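BIFUNCTIONAL PROTEIN Proline utilization A (PutA) (Corynebacterium freiburgense, PDB 5UX5) oxidises proline to glutamate in two steps, pairing an FAD-dependent proline dehydrogenase with an NAD-dependent aldehyde dehydrogenase in a single polypeptide. Local coordinates at residues A654-R657 with L658-P662; S677-R680 with G681-P684. All blocks are in the same frame, centred on the assembly; numbering follows the deposited sequence.

Contacts 1 and 2 are the C-terminal ends of two helices that lie in series along the chain, 653-659 first and 673-682 second, with strand 666-670 between them in sequence. Both belong to the Rossmann-type nucleotide-binding part of the aldehyde dehydrogenase module, and their centres are about 11 Å apart. They meet directly: Met659 CG packs 3.9 Å from Phe679 CZ, Arg656 makes a cation-pi contact with Trp682, and Lys683 NZ lies 3.1 Å from His661 O in a probable hydrogen bond. The adenine of NAD sits against both, so the two helix ends together line the adenine site.

Contact 1: residues A654-R657 with L658-P662; sequences AGRR and LMSHP. With NAD (nicotinamide-adenine-dinucleotide), chain F.
With CG anti to the backbone N (chi1 -179°) and the chain bent at chi2 (56°), Arg657 carries its guanidinium past the end of helix 653-659 to His661 and Pro662. This is the C-terminal end of that helix, in the Rossmann-type NAD-binding part of the aldehyde dehydrogenase module. The His661 ring crosses the guanidinium obliquely, the planes 42° apart, with CD2 over one face of it, off toward the rim, and NE2 3.7 Å from Arg657 NH2. Pro662 CD packs 3.5 Å from Arg657 NH1. The charge has its main partner elsewhere: NH2 makes a salt bridge to Asp503 on helix 499-511, while His661 ND1 is bonded to Asp663 N.

Regular i to i+4 bonds run from Leu658 N to Ala654 O and from Met659 N to Gly655 O before Ser660 leaves helical geometry. On the side facing the cofactor, Gly655 CA lies 3.5 Å from NAD C2A, and the absence of a side chain lets the adenine come right up to the helix backbone. Met659 is bent at chi2, and its CE methyl reaches NAD N3A at 3.8 Å, while Leu658 is directed toward strands 580-591 and 614-618.

At the last turn one carbonyl is gripped twice by a single residue. Ser660 N donates to Arg656 O at 2.8 Å, and Ser660 OG donates to that same Arg656 O at 2.9 Å from the opposite face of the carbonyl plane.

Contact 2: residues S677-R680 with G681-P684; sequences SLFR and GWKP. With NAD (nicotinamide-adenine-dinucleotide), chain F.
One face of the Trp682 indole lies over the backbone of the preceding turn, with Leu678 O and Phe679 CA both off toward the rim, and NAD N6A meets the ring at its edge, in plane, 3.5 Å from CH2. The Phe679 ring likewise presents an edge to the cofactor: its CZ comes to 3.5 Å from NAD C4A, with N9A in the ring plane. The two aromatics are near parallel (29°) but slid apart, the Phe679 ring and the six-membered ring of Trp682 having centroids 5.5 Å apart, so they touch through Phe679 CD1 and Trp682 CZ3 with little overlap. Leu678, with CG anti to its N (chi1 -179°), rests CG 3.7 Å from Trp682 CZ2. Leucine and both aromatics thus make an apolar wall for the adenine.

The backbone shows the helix tightening as it ends. Gly681 N bonds to Ser677 O in the regular i to i+4 way, but Trp682 N bonds chiefly to Phe679 O at 2.9 Å and only weakly to Leu678 O. Lys683 N then donates to Arg680 O, again three residues back, at 2.8 Å. Pro684 has no N-H to give and packs its CD against that oxygen.

Helix 673-682 is the crossover of the beta-alpha-beta unit between parallel strands 666-670 and 687-691; Phe679 and Trp682 touch Met659 of helix 653-659, while Arg680 and Pro684 pack against helix 1026-1035.

Contact 1: residues A654-R657 with L658-P662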
loop_
_atom_site.group_PDB
_atom_site.type_symbol
_atom_site.label_atom_id
_atom_site.label_comp_id
_atom_site.label_asym_id
_atom_site.label_seq_id
_atom_site.Cartn_x
_atom_site.Cartn_y
_atom_site.Cartn_z
ATOM N N ALA A 654 23.575 -23.208 23.120
ATOM C CA ALA A 654 22.995 -22.049 23.803
ATOM C C ALA A 654 21.636 -21.657 23.220
ATOM O O ALA A 654 20.707 -21.326 23.967
ATOM C CB ALA A 654 23.956 -20.868 23.724
ATOM N N GLY A 655 21.482 -21.711 21.897
ATOM C CA GLY A 655 20.174 -21.432 21.325
ATOM C C GLY A 655 19.139 -22.458 21.742
ATOM O O GLY A 655 18.026 -22.113 22.139
ATOM N N ARG A 656 19.501 -23.739 21.671
ATOM C CA ARG A 656 18.582 -24.792 22.075
ATOM C C ARG A 656 18.241 -24.668 23.553
ATOM O O ARG A 656 17.084 -24.839 23.959
ATOM C CB ARG A 656 19.209 -26.159 21.782
ATOM C CG ARG A 656 18.471 -27.293 22.433
ATOM C CD ARG A 656 18.798 -28.632 21.814
ATOM N NE ARG A 656 17.899 -29.667 22.330
ATOM C CZ ARG A 656 17.988 -30.949 22.004
ATOM N NH1 ARG A 656 18.937 -31.363 21.175
ATOM N NH2 ARG A 656 17.117 -31.813 22.491
ATOM N N ARG A 657 19.232 -24.330 24.366
ATOM C CA ARG A 657 18.987 -24.109 25.779
ATOM C C ARG A 657 18.028 -22.941 25.979
ATOM O O ARG A 657 17.172 -22.978 26.869
ATOM C CB ARG A 657 20.322 -23.886 26.489
ATOM C CG ARG A 657 20.257 -23.656 27.958
ATOM C CD ARG A 657 19.547 -24.801 28.653
ATOM N NE ARG A 657 19.402 -24.516 30.078
ATOM C CZ ARG A 657 18.533 -25.109 30.888
ATOM N NH1 ARG A 657 17.700 -26.033 30.428
ATOM N NH2 ARG A 657 18.500 -24.764 32.164
ATOM N N LEU A 658 18.134 -21.899 25.155
ATOM C CA LEU A 658 17.186 -20.799 25.297
ATOM C C LEU A 658 15.777 -21.219 24.882
ATOM O O LEU A 658 14.808 -20.941 25.591
ATOM C CB LEU A 658 17.641 -19.578 24.503
ATOM C CG LEU A 658 16.653 -18.408 24.549
ATOM C CD1 LEU A 658 16.335 -18.076 25.977
ATOM C CD2 LEU A 658 17.255 -17.220 23.916
ATOM N N MET A 659 15.630 -21.894 23.742
ATOM C CA MET A 659 14.282 -22.201 23.276
ATOM C C MET A 659 13.627 -23.291 24.105
ATOM O O MET A 659 12.397 -23.350 24.164
ATOM C CB MET A 659 14.269 -22.628 21.815
ATOM C CG MET A 659 14.821 -21.610 20.880
ATOM S SD MET A 659 14.160 -19.958 21.111
ATOM C CE MET A 659 15.203 -19.052 19.941
ATOM N N SER A 660 14.407 -24.199 24.690
ATOM C CA SER A 660 13.829 -25.278 25.485
ATOM C C SER A 660 13.758 -24.940 26.967
ATOM O O SER A 660 13.412 -25.809 27.777
ATOM C CB SER A 660 14.619 -26.582 25.303
ATOM O OG SER A 660 15.867 -26.547 25.988
ATOM N N HIS A 661 14.086 -23.714 27.343
ATOM C CA HIS A 661 14.355 -23.447 28.745
ATOM C C HIS A 661 13.108 -23.675 29.605
ATOM O O HIS A 661 11.998 -23.273 29.226
ATOM C CB HIS A 661 14.893 -22.030 28.926
ATOM C CG HIS A 661 15.428 -21.800 30.292
ATOM N ND1 HIS A 661 14.610 -21.710 31.403
ATOM C CD2 HIS A 661 16.698 -21.745 30.748
ATOM C CE1 HIS A 661 15.357 -21.546 32.477
ATOM N NE2 HIS A 661 16.630 -21.573 32.108
ATOM N N PRO A 662 13.243 -24.338 30.757
ATOM C CA PRO A 662 12.047 -24.650 31.570
ATOM C C PRO A 662 11.280 -23.428 32.024
ATOM O O PRO A 662 10.083 -23.551 32.271
ATOM C CB PRO A 662 12.613 -25.406 32.773
ATOM C CG PRO A 662 13.984 -25.882 32.321
ATOM C CD PRO A 662 14.483 -24.898 31.321
HETATM P PA NAD F . 14.330 -20.143 10.714
HETATM O O1A NAD F . 12.869 -20.713 10.731
HETATM O O2A NAD F . 15.356 -21.313 10.555
HETATM O O5B NAD F . 14.646 -19.432 12.080
HETATM C C5B NAD F . 14.049 -18.224 12.482
HETATM C C4B NAD F . 14.558 -17.822 13.866
HETATM O O4B NAD F . 14.710 -18.925 14.766
HETATM C C3B NAD F . 15.864 -17.094 13.784
HETATM O O3B NAD F . 16.000 -16.170 14.805
HETATM C C2B NAD F . 16.762 -18.257 13.924
HETATM O O2B NAD F . 18.094 -17.940 14.129
HETATM C C1B NAD F . 16.098 -19.006 15.034
HETATM N N9A NAD F . 16.559 -20.386 15.130
HETATM C C8A NAD F . 16.427 -21.378 14.176
HETATM N N7A NAD F . 16.982 -22.522 14.627
HETATM C C5A NAD F . 17.505 -22.322 15.914
HETATM C C6A NAD F . 18.157 -23.118 16.851
HETATM N N6A NAD F . 18.473 -24.503 16.601
HETATM N N1A NAD F . 18.520 -22.587 18.031
HETATM C C2A NAD F . 18.269 -21.288 18.336
HETATM N N3A NAD F . 17.627 -20.479 17.449
HETATM C C4A NAD F . 17.239 -20.961 16.249
HETATM O O3 NAD F . 14.362 -19.059 9.537
HETATM P PN NAD F . 15.542 -18.722 8.496
HETATM O O1N NAD F . 16.729 -19.662 8.552
HETATM O O2N NAD F . 16.130 -17.401 8.896
HETATM O O5D NAD F . 14.843 -18.715 7.046
HETATM C C5D NAD F . 14.218 -19.915 6.615
HETATM C C4D NAD F . 12.983 -19.775 5.719
HETATM O O4D NAD F . 11.876 -19.124 6.298
HETATM C C3D NAD F . 13.143 -19.054 4.426
HETATM O O3D NAD F . 13.990 -19.663 3.522
HETATM C C2D NAD F . 11.742 -19.162 3.971
HETATM O O2D NAD F . 11.603 -20.285 3.174
HETATM C C1D NAD F . 10.935 -19.200 5.249
#

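Contact 2: residues S677-R680 with G681-P684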
loop_
_atom_site.group_PDB
_atom_site.type_symbol
_atom_site.label_atom_id
_atom_site.label_comp_id
_atom_site.label_asym_id
_atom_site.label_seq_id
_atom_site.Cartn_x
_atom_site.Cartn_y
_atom_site.Cartn_z
ATOM N N SER A 677 8.556 -27.132 14.398
ATOM C CA SER A 677 8.555 -28.535 14.835
ATOM C C SER A 677 9.834 -28.880 15.584
ATOM O O SER A 677 9.810 -29.643 16.562
ATOM C CB SER A 677 8.355 -29.498 13.664
ATOM O OG SER A 677 8.803 -28.940 12.447
ATOM N N LEU A 678 10.958 -28.310 15.151
ATOM C CA LEU A 678 12.225 -28.542 15.832
ATOM C C LEU A 678 12.153 -28.097 17.287
ATOM O O LEU A 678 12.389 -28.892 18.203
ATOM C CB LEU A 678 13.332 -27.791 15.099
ATOM C CG LEU A 678 14.733 -27.946 15.670
ATOM C CD1 LEU A 678 15.291 -29.289 15.300
ATOM C CD2 LEU A 678 15.586 -26.831 15.142
ATOM N N PHE A 679 11.811 -26.819 17.511
ATOM C CA PHE A 679 11.735 -26.272 18.862
ATOM C C PHE A 679 10.805 -27.104 19.725
ATOM O O PHE A 679 11.158 -27.514 20.839
ATOM C CB PHE A 679 11.238 -24.817 18.830
ATOM C CG PHE A 679 12.212 -23.814 18.221
ATOM C CD1 PHE A 679 13.459 -24.199 17.760
ATOM C CD2 PHE A 679 11.854 -22.472 18.118
ATOM C CE1 PHE A 679 14.349 -23.253 17.215
ATOM C CE2 PHE A 679 12.727 -21.526 17.585
ATOM C CZ PHE A 679 13.981 -21.914 17.130
ATOM N N ARG A 680 9.610 -27.385 19.208
ATOM C CA ARG A 680 8.607 -28.065 20.015
ATOM C C ARG A 680 9.057 -29.482 20.354
ATOM O O ARG A 680 8.826 -29.956 21.466
ATOM C CB ARG A 680 7.262 -28.058 19.282
ATOM C CG ARG A 680 6.675 -26.681 18.992
ATOM C CD ARG A 680 5.374 -26.832 18.246
ATOM N NE ARG A 680 4.267 -27.278 19.097
ATOM C CZ ARG A 680 3.055 -27.608 18.652
ATOM N NH1 ARG A 680 2.780 -27.589 17.355
ATOM N NH2 ARG A 680 2.111 -27.960 19.509
ATOM N N GLY A 681 9.747 -30.151 19.431
ATOM C CA GLY A 681 10.333 -31.445 19.743
ATOM C C GLY A 681 11.157 -31.444 21.016
ATOM O O GLY A 681 11.200 -32.444 21.731
ATOM N N TRP A 682 11.857 -30.338 21.295
ATOM C CA TRP A 682 12.685 -30.221 22.494
ATOM C C TRP A 682 11.876 -30.041 23.769
ATOM O O TRP A 682 12.427 -30.224 24.863
ATOM C CB TRP A 682 13.628 -29.033 22.400
ATOM C CG TRP A 682 14.561 -29.090 21.274
ATOM C CD1 TRP A 682 15.014 -30.198 20.673
ATOM C CD2 TRP A 682 15.163 -27.977 20.603
ATOM N NE1 TRP A 682 15.876 -29.867 19.662
ATOM C CE2 TRP A 682 15.988 -28.506 19.595
ATOM C CE3 TRP A 682 15.079 -26.583 20.752
ATOM C CZ2 TRP A 682 16.726 -27.702 18.727
ATOM C CZ3 TRP A 682 15.810 -25.780 19.900
ATOM C CH2 TRP A 682 16.628 -26.346 18.895
ATOM N N LYS A 683 10.601 -29.656 23.663
ATOM C CA LYS A 683 9.741 -29.451 24.831
ATOM C C LYS A 683 8.291 -29.452 24.356
ATOM O O LYS A 683 7.685 -28.381 24.190
ATOM C CB LYS A 683 10.111 -28.146 25.554
ATOM C CG LYS A 683 9.150 -27.649 26.629
ATOM C CD LYS A 683 9.694 -26.366 27.292
ATOM C CE LYS A 683 8.589 -25.587 28.027
ATOM N NZ LYS A 683 9.117 -24.311 28.595
ATOM N N PRO A 684 7.727 -30.636 24.070
ATOM C CA PRO A 684 6.445 -30.689 23.330
ATOM C C PRO A 684 5.272 -30.025 24.032
ATOM O O PRO A 684 4.269 -29.744 23.365
ATOM C CB PRO A 684 6.212 -32.187 23.089
ATOM C CG PRO A 684 7.556 -32.838 23.259
ATOM C CD PRO A 684 8.407 -31.945 24.132
HETATM P PA NAD F . 14.330 -20.143 10.714
HETATM O O1A NAD F . 12.869 -20.713 10.731
HETATM O O2A NAD F . 15.356 -21.313 10.555
HETATM O O5B NAD F . 14.646 -19.432 12.080
HETATM C C5B NAD F . 14.049 -18.224 12.482
HETATM C C4B NAD F . 14.558 -17.822 13.866
HETATM O O4B NAD F . 14.710 -18.925 14.766
HETATM C C3B NAD F . 15.864 -17.094 13.784
HETATM O O3B NAD F . 16.000 -16.170 14.805
HETATM C C2B NAD F . 16.762 -18.257 13.924
HETATM O O2B NAD F . 18.094 -17.940 14.129
HETATM C C1B NAD F . 16.098 -19.006 15.034
HETATM N N9A NAD F . 16.559 -20.386 15.130
HETATM C C8A NAD F . 16.427 -21.378 14.176
HETATM N N7A NAD F . 16.982 -22.522 14.627
HETATM C C5A NAD F . 17.505 -22.322 15.914
HETATM C C6A NAD F . 18.157 -23.118 16.851
HETATM N N6A NAD F . 18.473 -24.503 16.601
HETATM N N1A NAD F . 18.520 -22.587 18.031
HETATM C C2A NAD F . 18.269 -21.288 18.336
HETATM N N3A NAD F . 17.627 -20.479 17.449
HETATM C C4A NAD F . 17.239 -20.961 16.249
HETATM O O3 NAD F . 14.362 -19.059 9.537
HETATM P PN NAD F . 15.542 -18.722 8.496
HETATM O O1N NAD F . 16.729 -19.662 8.552
HETATM O O2N NAD F . 16.130 -17.401 8.896
HETATM O O5D NAD F . 14.843 -18.715 7.046
HETATM C C5D NAD F . 14.218 -19.915 6.615
HETATM C C4D NAD F . 12.983 -19.775 5.719
HETATM O O4D NAD F . 11.876 -19.124 6.298
HETATM C C3D NAD F . 13.143 -19.054 4.426
HETATM O O3D NAD F . 13.990 -19.663 3.522
HETATM C C2D NAD F . 11.742 -19.162 3.971
HETATM O O2D NAD F . 11.603 -20.285 3.174
HETATM C C1D NAD F . 10.935 -19.200 5.249
#